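Local coordinates for cyclic di-GMP-binding protein XC_3703 (Xanthomonas campestris pv. campestris, PDB 5B7W), which binds the second messenger cyclic di-GMP, regulates virulence and biofilm formation and, when the nucleotide is absent, promotes binding of a LysR-type transcriptional regulator to its target genes, at residues A37-E40 with V46-Q49; P52-V57 with V83-A88. All coordinates share one frame; numbering follows the deposited sequence.

Interaction 1 (A37-E40 with V46-Q49); sequences AKFE and VINQ
Phe39 and Glu40 lie opposite Gln49 and Asn48 on two antiparallel strands whose axes approach to 4.7 Å at an angle of 160°. Glu40 and Asn48 form the hydrogen-bonded pair: Glu40 N donates to Asn48 O (3.0 Å), and Asn48 N returns a shorter bond to Glu40 O (2.8 Å). Glu40 O is also met by the CA-H of Ile47, with CA 3.3 Å away. The side chains of this pair run alongside each other on one face of the sheet. With CG of Glu40 anti to the backbone N (chi1 -177°) and the chain bent further out, OE1 comes to 3.3 Å from Asn48 ND2, a weak bond that Glu42 supplements with another weak one. Polar side chains suit this face, where Glu40 is exposed to solvent and Asn48 partly so.

Phe39 and Gln49, the adjacent non-hydrogen-bonded pair, project from the other face, into the layer formed by helices 12-26 and 54-70. The flat ring fills space among Val19, Ala22, Leu26, Met60 and Leu64, and the CG2 methyl of Ile47 lies at its edge, 4.3 Å from CD2. Gln49 brings a buried amide into this largely apolar layer. Its amide is turned 49° from the ring plane, and OE1 sits at the ring edge, 3.4 Å from CE2, where the slightly positive aromatic hydrogens may partly offset the lack of any hydrogen-bonding partner in the model. NE2 is better provided for, donating to Thr61 OG1 on helix 54-70 and so tying strand to helix. The beta hairpin 38-42/46-51 supplies one edge strand and its inner neighbour to the RRM-like domain II, a four-stranded antiparallel sheet with two helices on one side.

Interaction 2 (P52-V57 with V83-A88); sequences PSDFQV and VETNLA
Asp54 and Val83 meet where the capped start of helix 54-70 lies beside the end of strand 78-85, an edge strand of the sheet in the RRM-like domain II. The contact across the two segments is van der Waals packing. The Asp54 side chain starts off to one side, but a chi1 near trans (-163°) swings the carboxylate across to the strand, and OD2 comes to 3.2 Å from Val83 CG1. That is close for an oxygen beside a methyl, whereas Thr85 CG2 is reached more loosely, at 4.3 Å from the same oxygen. Val83 and Thr85 both direct their beta carbons at the helix, while Glu84 between them turns away. Branched residues suit such positions because their methyls spread close to the backbone. Deeper in, Val57 also faces the strand, and it packs on Gln49, Ala51, Ala90 and Gln92 of the two inner strands.

Hydrogen bonding serves each segment separately. Ser53 is the N-cap of the helix: its short hydroxyl can fold over the first turn, and OG accepts from Gln56 N at 3.3 Å. Gln56 completes a capping box by offering OE1 to Ser53 N, a weak and strongly bent bond of 3.2 Å. Asp54 follows as the first helical residue, where its negative charge would probably interact favourably with the positive end of the helix dipole.

The chain then turns back toward strand 90-96, and Asn86 suits that bend because its side-chain carbonyl can stand in for a backbone acceptor. Its OD1 receives Gly89 N and, more weakly, Ala88 N, at 2.9 Å with an N-H...O angle of 124°.

In the fold
Both interactions belong to the sheet and helices of domain II, but at different depths. Interaction 1 joins an edge strand to its inner neighbour through backbone bonds, with one face in the core and the other polar. Interaction 2 is a surface contact at the opposite edge of the sheet, where a helix start leans on strand 78-85 through a few side-chain atoms and the hydrogen bonds stay local. Strand 46-51 leads directly into helix 54-70, so the contacts follow in series, with centres about 12 Å apart. They touch where Gln49 NE2 packs 3.6 Å from Val57 CG1, between strand 46-51 and helix 54-70.

Interaction 1 (A37-E40 with V46-Q49)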
ATOM      1  N   ALA A  37      -1.781  24.199  -4.132  1.00 37.20           N
ATOM      2  CA  ALA A  37      -1.945  22.754  -4.149  1.00 35.20           C
ATOM      3  C   ALA A  37      -0.833  22.135  -3.317  1.00 33.46           C
ATOM      4  O   ALA A  37       0.278  22.669  -3.250  1.00 28.80           O
ATOM      5  CB  ALA A  37      -1.925  22.196  -5.577  1.00 38.94           C
ATOM      6  N   LYS A  38      -1.135  21.001  -2.687  1.00 36.08           N
ATOM      7  CA  LYS A  38      -0.188  20.409  -1.753  1.00 36.75           C
ATOM      8  C   LYS A  38      -0.571  18.967  -1.455  1.00 25.93           C
ATOM      9  O   LYS A  38      -1.743  18.588  -1.542  1.00 27.78           O
ATOM     10  CB  LYS A  38      -0.130  21.213  -0.448  1.00 30.46           C
ATOM     11  CG  LYS A  38      -1.501  21.477   0.159  1.00 40.37           C
ATOM     12  CD  LYS A  38      -1.423  22.386   1.375  1.00 48.61           C
ATOM     13  CE  LYS A  38      -1.364  21.583   2.663  1.00 52.25           C
ATOM     14  NZ  LYS A  38      -1.555  22.443   3.863  1.00 56.01           N
ATOM     15  N   PHE A  39       0.439  18.172  -1.109  1.00 26.05           N
ATOM     16  CA  PHE A  39       0.259  16.866  -0.491  1.00 29.17           C
ATOM     17  C   PHE A  39       0.616  16.983   0.984  1.00 32.58           C
ATOM     18  O   PHE A  39       1.649  17.567   1.328  1.00 32.27           O
ATOM     19  CB  PHE A  39       1.149  15.798  -1.133  1.00 29.59           C
ATOM     20  CG  PHE A  39       0.993  15.669  -2.621  1.00 29.75           C
ATOM     21  CD1 PHE A  39       1.738  16.460  -3.479  1.00 28.47           C
ATOM     22  CD2 PHE A  39       0.137  14.723  -3.162  1.00 31.92           C
ATOM     23  CE1 PHE A  39       1.614  16.329  -4.848  1.00 32.50           C
ATOM     24  CE2 PHE A  39       0.011  14.588  -4.531  1.00 32.14           C
ATOM     25  CZ  PHE A  39       0.751  15.392  -5.373  1.00 28.71           C
ATOM     26  N   GLU A  40      -0.224  16.424   1.851  1.00 30.32           N
ATOM     27  CA  GLU A  40       0.044  16.411   3.285  1.00 32.22           C
ATOM     28  C   GLU A  40      -0.034  14.979   3.789  1.00 33.12           C
ATOM     29  O   GLU A  40      -1.089  14.344   3.695  1.00 29.96           O
ATOM     30  CB  GLU A  40      -0.940  17.297   4.051  1.00 35.19           C
ATOM     31  CG  GLU A  40      -0.649  17.363   5.543  1.00 43.00           C
ATOM     32  CD  GLU A  40      -1.903  17.479   6.384  1.00 49.79           C
ATOM     33  OE1 GLU A  40      -3.012  17.374   5.819  1.00 51.11           O
ATOM     34  OE2 GLU A  40      -1.779  17.667   7.611  1.00 55.66           O
ATOM     35  N   VAL A  46      -2.331   8.711   6.068  1.00 32.37           N
ATOM     36  CA  VAL A  46      -3.247   9.386   5.159  1.00 32.44           C
ATOM     37  C   VAL A  46      -2.483  10.458   4.396  1.00 33.29           C
ATOM     38  O   VAL A  46      -1.755  11.255   4.998  1.00 45.37           O
ATOM     39  CB  VAL A  46      -4.440   9.999   5.915  1.00 41.27           C
ATOM     40  CG1 VAL A  46      -5.283  10.855   4.981  1.00 50.09           C
ATOM     41  CG2 VAL A  46      -5.282   8.903   6.549  1.00 39.80           C
ATOM     42  N   ILE A  47      -2.648  10.472   3.077  1.00 32.48           N
ATOM     43  CA  ILE A  47      -2.112  11.519   2.217  1.00 34.28           C
ATOM     44  C   ILE A  47      -3.289  12.357   1.741  1.00 35.33           C
ATOM     45  O   ILE A  47      -4.156  11.868   1.005  1.00 32.97           O
ATOM     46  CB  ILE A  47      -1.326  10.947   1.030  1.00 35.05           C
ATOM     47  CG1 ILE A  47      -0.130  10.130   1.520  1.00 38.12           C
ATOM     48  CG2 ILE A  47      -0.865  12.069   0.111  1.00 32.29           C
ATOM     49  CD1 ILE A  47       0.693   9.532   0.401  1.00 32.18           C
ATOM     50  N   ASN A  48      -3.327  13.618   2.160  1.00 30.63           N
ATOM     51  CA  ASN A  48      -4.390  14.531   1.762  1.00 33.16           C
ATOM     52  C   ASN A  48      -3.944  15.326   0.541  1.00 32.57           C
ATOM     53  O   ASN A  48      -2.933  16.035   0.591  1.00 34.93           O
ATOM     54  CB  ASN A  48      -4.761  15.466   2.913  1.00 26.62           C
ATOM     55  CG  ASN A  48      -5.596  14.778   3.974  1.00 37.91           C
ATOM     56  OD1 ASN A  48      -6.615  14.157   3.672  1.00 45.36           O
ATOM     57  ND2 ASN A  48      -5.168  14.883   5.226  1.00 42.10           N
ATOM     58  N   GLN A  49      -4.688  15.193  -0.551  1.00 32.75           N
ATOM     59  CA  GLN A  49      -4.460  15.971  -1.760  1.00 33.82           C
ATOM     60  C   GLN A  49      -5.470  17.107  -1.819  1.00 29.40           C
ATOM     61  O   GLN A  49      -6.649  16.917  -1.512  1.00 38.99           O
ATOM     62  CB  GLN A  49      -4.583  15.098  -3.012  1.00 26.78           C
ATOM     63  CG  GLN A  49      -3.895  13.747  -2.910  1.00 32.40           C
ATOM     64  CD  GLN A  49      -3.896  12.994  -4.228  1.00 30.66           C
ATOM     65  OE1 GLN A  49      -2.846  12.777  -4.833  1.00 30.29           O
ATOM     66  NE2 GLN A  49      -5.078  12.599  -4.684  1.00 27.38           N
TER

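Interaction 2 (P52-V57 with V83-A88)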
ATOM      1  N   PRO A  52      -7.260  23.411  -6.587  1.00 41.19           N
ATOM      2  CA  PRO A  52      -8.464  24.180  -6.941  1.00 39.03           C
ATOM      3  C   PRO A  52      -9.539  23.367  -7.644  1.00 41.16           C
ATOM      4  O   PRO A  52     -10.728  23.649  -7.451  1.00 46.14           O
ATOM      5  CB  PRO A  52      -7.916  25.288  -7.850  1.00 45.84           C
ATOM      6  CG  PRO A  52      -6.516  25.478  -7.395  1.00 46.75           C
ATOM      7  CD  PRO A  52      -6.025  24.112  -7.000  1.00 42.28           C
ATOM      8  N   SER A  53      -9.174  22.371  -8.450  1.00 39.90           N
ATOM      9  CA  SER A  53     -10.146  21.668  -9.274  1.00 38.66           C
ATOM     10  C   SER A  53      -9.971  20.160  -9.158  1.00 40.62           C
ATOM     11  O   SER A  53      -8.934  19.659  -8.715  1.00 43.60           O
ATOM     12  CB  SER A  53     -10.037  22.087 -10.748  1.00 42.99           C
ATOM     13  OG  SER A  53      -8.799  21.683 -11.306  1.00 44.12           O
ATOM     14  N   ASP A  54     -11.018  19.443  -9.579  1.00 38.42           N
ATOM     15  CA  ASP A  54     -10.985  17.984  -9.583  1.00 43.90           C
ATOM     16  C   ASP A  54      -9.902  17.460 -10.516  1.00 35.11           C
ATOM     17  O   ASP A  54      -9.242  16.458 -10.215  1.00 30.92           O
ATOM     18  CB  ASP A  54     -12.355  17.439  -9.991  1.00 58.10           C
ATOM     19  CG  ASP A  54     -12.540  15.976  -9.630  1.00 69.25           C
ATOM     20  OD1 ASP A  54     -11.805  15.124 -10.174  1.00 69.32           O
ATOM     21  OD2 ASP A  54     -13.437  15.674  -8.816  1.00 74.50           O
ATOM     22  N   PHE A  55      -9.703  18.124 -11.658  1.00 32.88           N
ATOM     23  CA  PHE A  55      -8.706  17.661 -12.619  1.00 37.31           C
ATOM     24  C   PHE A  55      -7.291  17.824 -12.080  1.00 38.39           C
ATOM     25  O   PHE A  55      -6.420  16.986 -12.346  1.00 42.60           O
ATOM     26  CB  PHE A  55      -8.857  18.412 -13.942  1.00 30.44           C
ATOM     27  CG  PHE A  55      -7.683  18.248 -14.862  1.00 33.67           C
ATOM     28  CD1 PHE A  55      -7.475  17.055 -15.534  1.00 31.93           C
ATOM     29  CD2 PHE A  55      -6.779  19.282 -15.047  1.00 36.94           C
ATOM     30  CE1 PHE A  55      -6.392  16.897 -16.378  1.00 32.29           C
ATOM     31  CE2 PHE A  55      -5.695  19.130 -15.888  1.00 41.96           C
ATOM     32  CZ  PHE A  55      -5.501  17.937 -16.556  1.00 38.06           C
ATOM     33  N   GLN A  56      -7.038  18.900 -11.334  1.00 41.73           N
ATOM     34  CA  GLN A  56      -5.699  19.127 -10.802  1.00 32.89           C
ATOM     35  C   GLN A  56      -5.337  18.108  -9.731  1.00 25.95           C
ATOM     36  O   GLN A  56      -4.165  17.737  -9.603  1.00 32.37           O
ATOM     37  CB  GLN A  56      -5.588  20.550 -10.258  1.00 29.02           C
ATOM     38  CG  GLN A  56      -5.400  21.604 -11.335  1.00 37.31           C
ATOM     39  CD  GLN A  56      -5.578  23.012 -10.810  1.00 44.94           C
ATOM     40  OE1 GLN A  56      -6.558  23.316 -10.130  1.00 46.85           O
ATOM     41  NE2 GLN A  56      -4.624  23.884 -11.119  1.00 47.71           N
ATOM     42  N   VAL A  57      -6.318  17.644  -8.953  1.00 29.97           N
ATOM     43  CA  VAL A  57      -6.057  16.558  -8.016  1.00 38.38           C
ATOM     44  C   VAL A  57      -5.770  15.267  -8.775  1.00 39.05           C
ATOM     45  O   VAL A  57      -4.903  14.479  -8.378  1.00 32.97           O
ATOM     46  CB  VAL A  57      -7.231  16.395  -7.035  1.00 39.93           C
ATOM     47  CG1 VAL A  57      -7.050  15.144  -6.185  1.00 37.57           C
ATOM     48  CG2 VAL A  57      -7.355  17.620  -6.145  1.00 45.77           C
ATOM     49  N   VAL A  83     -13.315  12.359  -4.239  1.00 44.57           N
ATOM     50  CA  VAL A  83     -12.829  13.720  -4.439  1.00 46.73           C
ATOM     51  C   VAL A  83     -13.928  14.672  -3.986  1.00 51.46           C
ATOM     52  O   VAL A  83     -14.995  14.744  -4.602  1.00 60.57           O
ATOM     53  CB  VAL A  83     -12.439  13.976  -5.898  1.00 44.93           C
ATOM     54  CG1 VAL A  83     -11.903  15.393  -6.053  1.00 32.00           C
ATOM     55  CG2 VAL A  83     -11.414  12.955  -6.362  1.00 37.21           C
ATOM     56  N   GLU A  84     -13.675  15.397  -2.902  1.00 46.90           N
ATOM     57  CA  GLU A  84     -14.638  16.333  -2.343  1.00 53.71           C
ATOM     58  C   GLU A  84     -14.320  17.740  -2.826  1.00 49.76           C
ATOM     59  O   GLU A  84     -13.174  18.193  -2.726  1.00 42.06           O
ATOM     60  CB  GLU A  84     -14.627  16.274  -0.815  1.00 59.78           C
ATOM     61  CG  GLU A  84     -15.543  15.208  -0.239  1.00 62.45           C
ATOM     62  CD  GLU A  84     -15.005  14.607   1.044  1.00 69.07           C
ATOM     63  OE1 GLU A  84     -14.117  15.226   1.666  1.00 72.13           O
ATOM     64  OE2 GLU A  84     -15.476  13.517   1.432  1.00 69.93           O
ATOM     65  N   THR A  85     -15.332  18.423  -3.354  1.00 50.87           N
ATOM     66  CA  THR A  85     -15.184  19.770  -3.889  1.00 55.54           C
ATOM     67  C   THR A  85     -16.133  20.705  -3.164  1.00 51.92           C
ATOM     68  O   THR A  85     -17.326  20.430  -3.043  1.00 55.94           O
ATOM     69  CB  THR A  85     -15.474  19.805  -5.393  1.00 58.31           C
ATOM     70  OG1 THR A  85     -16.816  19.364  -5.634  1.00 70.55           O
ATOM     71  CG2 THR A  85     -14.507  18.905  -6.146  1.00 49.38           C
ATOM     72  N   ASN A  86     -15.589  21.825  -2.667  1.00 43.82           N
ATOM     73  CA  ASN A  86     -16.401  22.901  -2.126  1.00 47.91           C
ATOM     74  C   ASN A  86     -15.967  24.184  -2.830  1.00 46.87           C
ATOM     75  O   ASN A  86     -15.327  24.161  -3.891  1.00 45.81           O
ATOM     76  CB  ASN A  86     -16.281  22.972  -0.596  1.00 52.25           C
ATOM     77  CG  ASN A  86     -14.840  23.014  -0.116  1.00 51.16           C
ATOM     78  OD1 ASN A  86     -13.960  23.557  -0.784  1.00 43.68           O
ATOM     79  ND2 ASN A  86     -14.597  22.443   1.058  1.00 51.64           N
ATOM     80  N   LEU A  87     -16.311  25.330  -2.243  1.00 47.09           N
ATOM     81  CA  LEU A  87     -15.929  26.602  -2.846  1.00 50.96           C
ATOM     82  C   LEU A  87     -14.426  26.836  -2.757  1.00 50.02           C
ATOM     83  O   LEU A  87     -13.852  27.503  -3.627  1.00 54.96           O
ATOM     84  CB  LEU A  87     -16.691  27.748  -2.179  1.00 54.99           C
ATOM     85  CG  LEU A  87     -16.657  29.102  -2.889  1.00 54.29           C
ATOM     86  CD1 LEU A  87     -17.099  28.965  -4.338  1.00 48.26           C
ATOM     87  CD2 LEU A  87     -17.524  30.113  -2.152  1.00 61.13           C
ATOM     88  N   ALA A  88     -13.773  26.292  -1.727  1.00 47.37           N
ATOM     89  CA  ALA A  88     -12.338  26.503  -1.564  1.00 44.62           C
ATOM     90  C   ALA A  88     -11.526  25.717  -2.585  1.00 44.08           C
ATOM     91  O   ALA A  88     -10.404  26.115  -2.920  1.00 48.36           O
ATOM     92  CB  ALA A  88     -11.909  26.126  -0.147  1.00 52.74           C
TER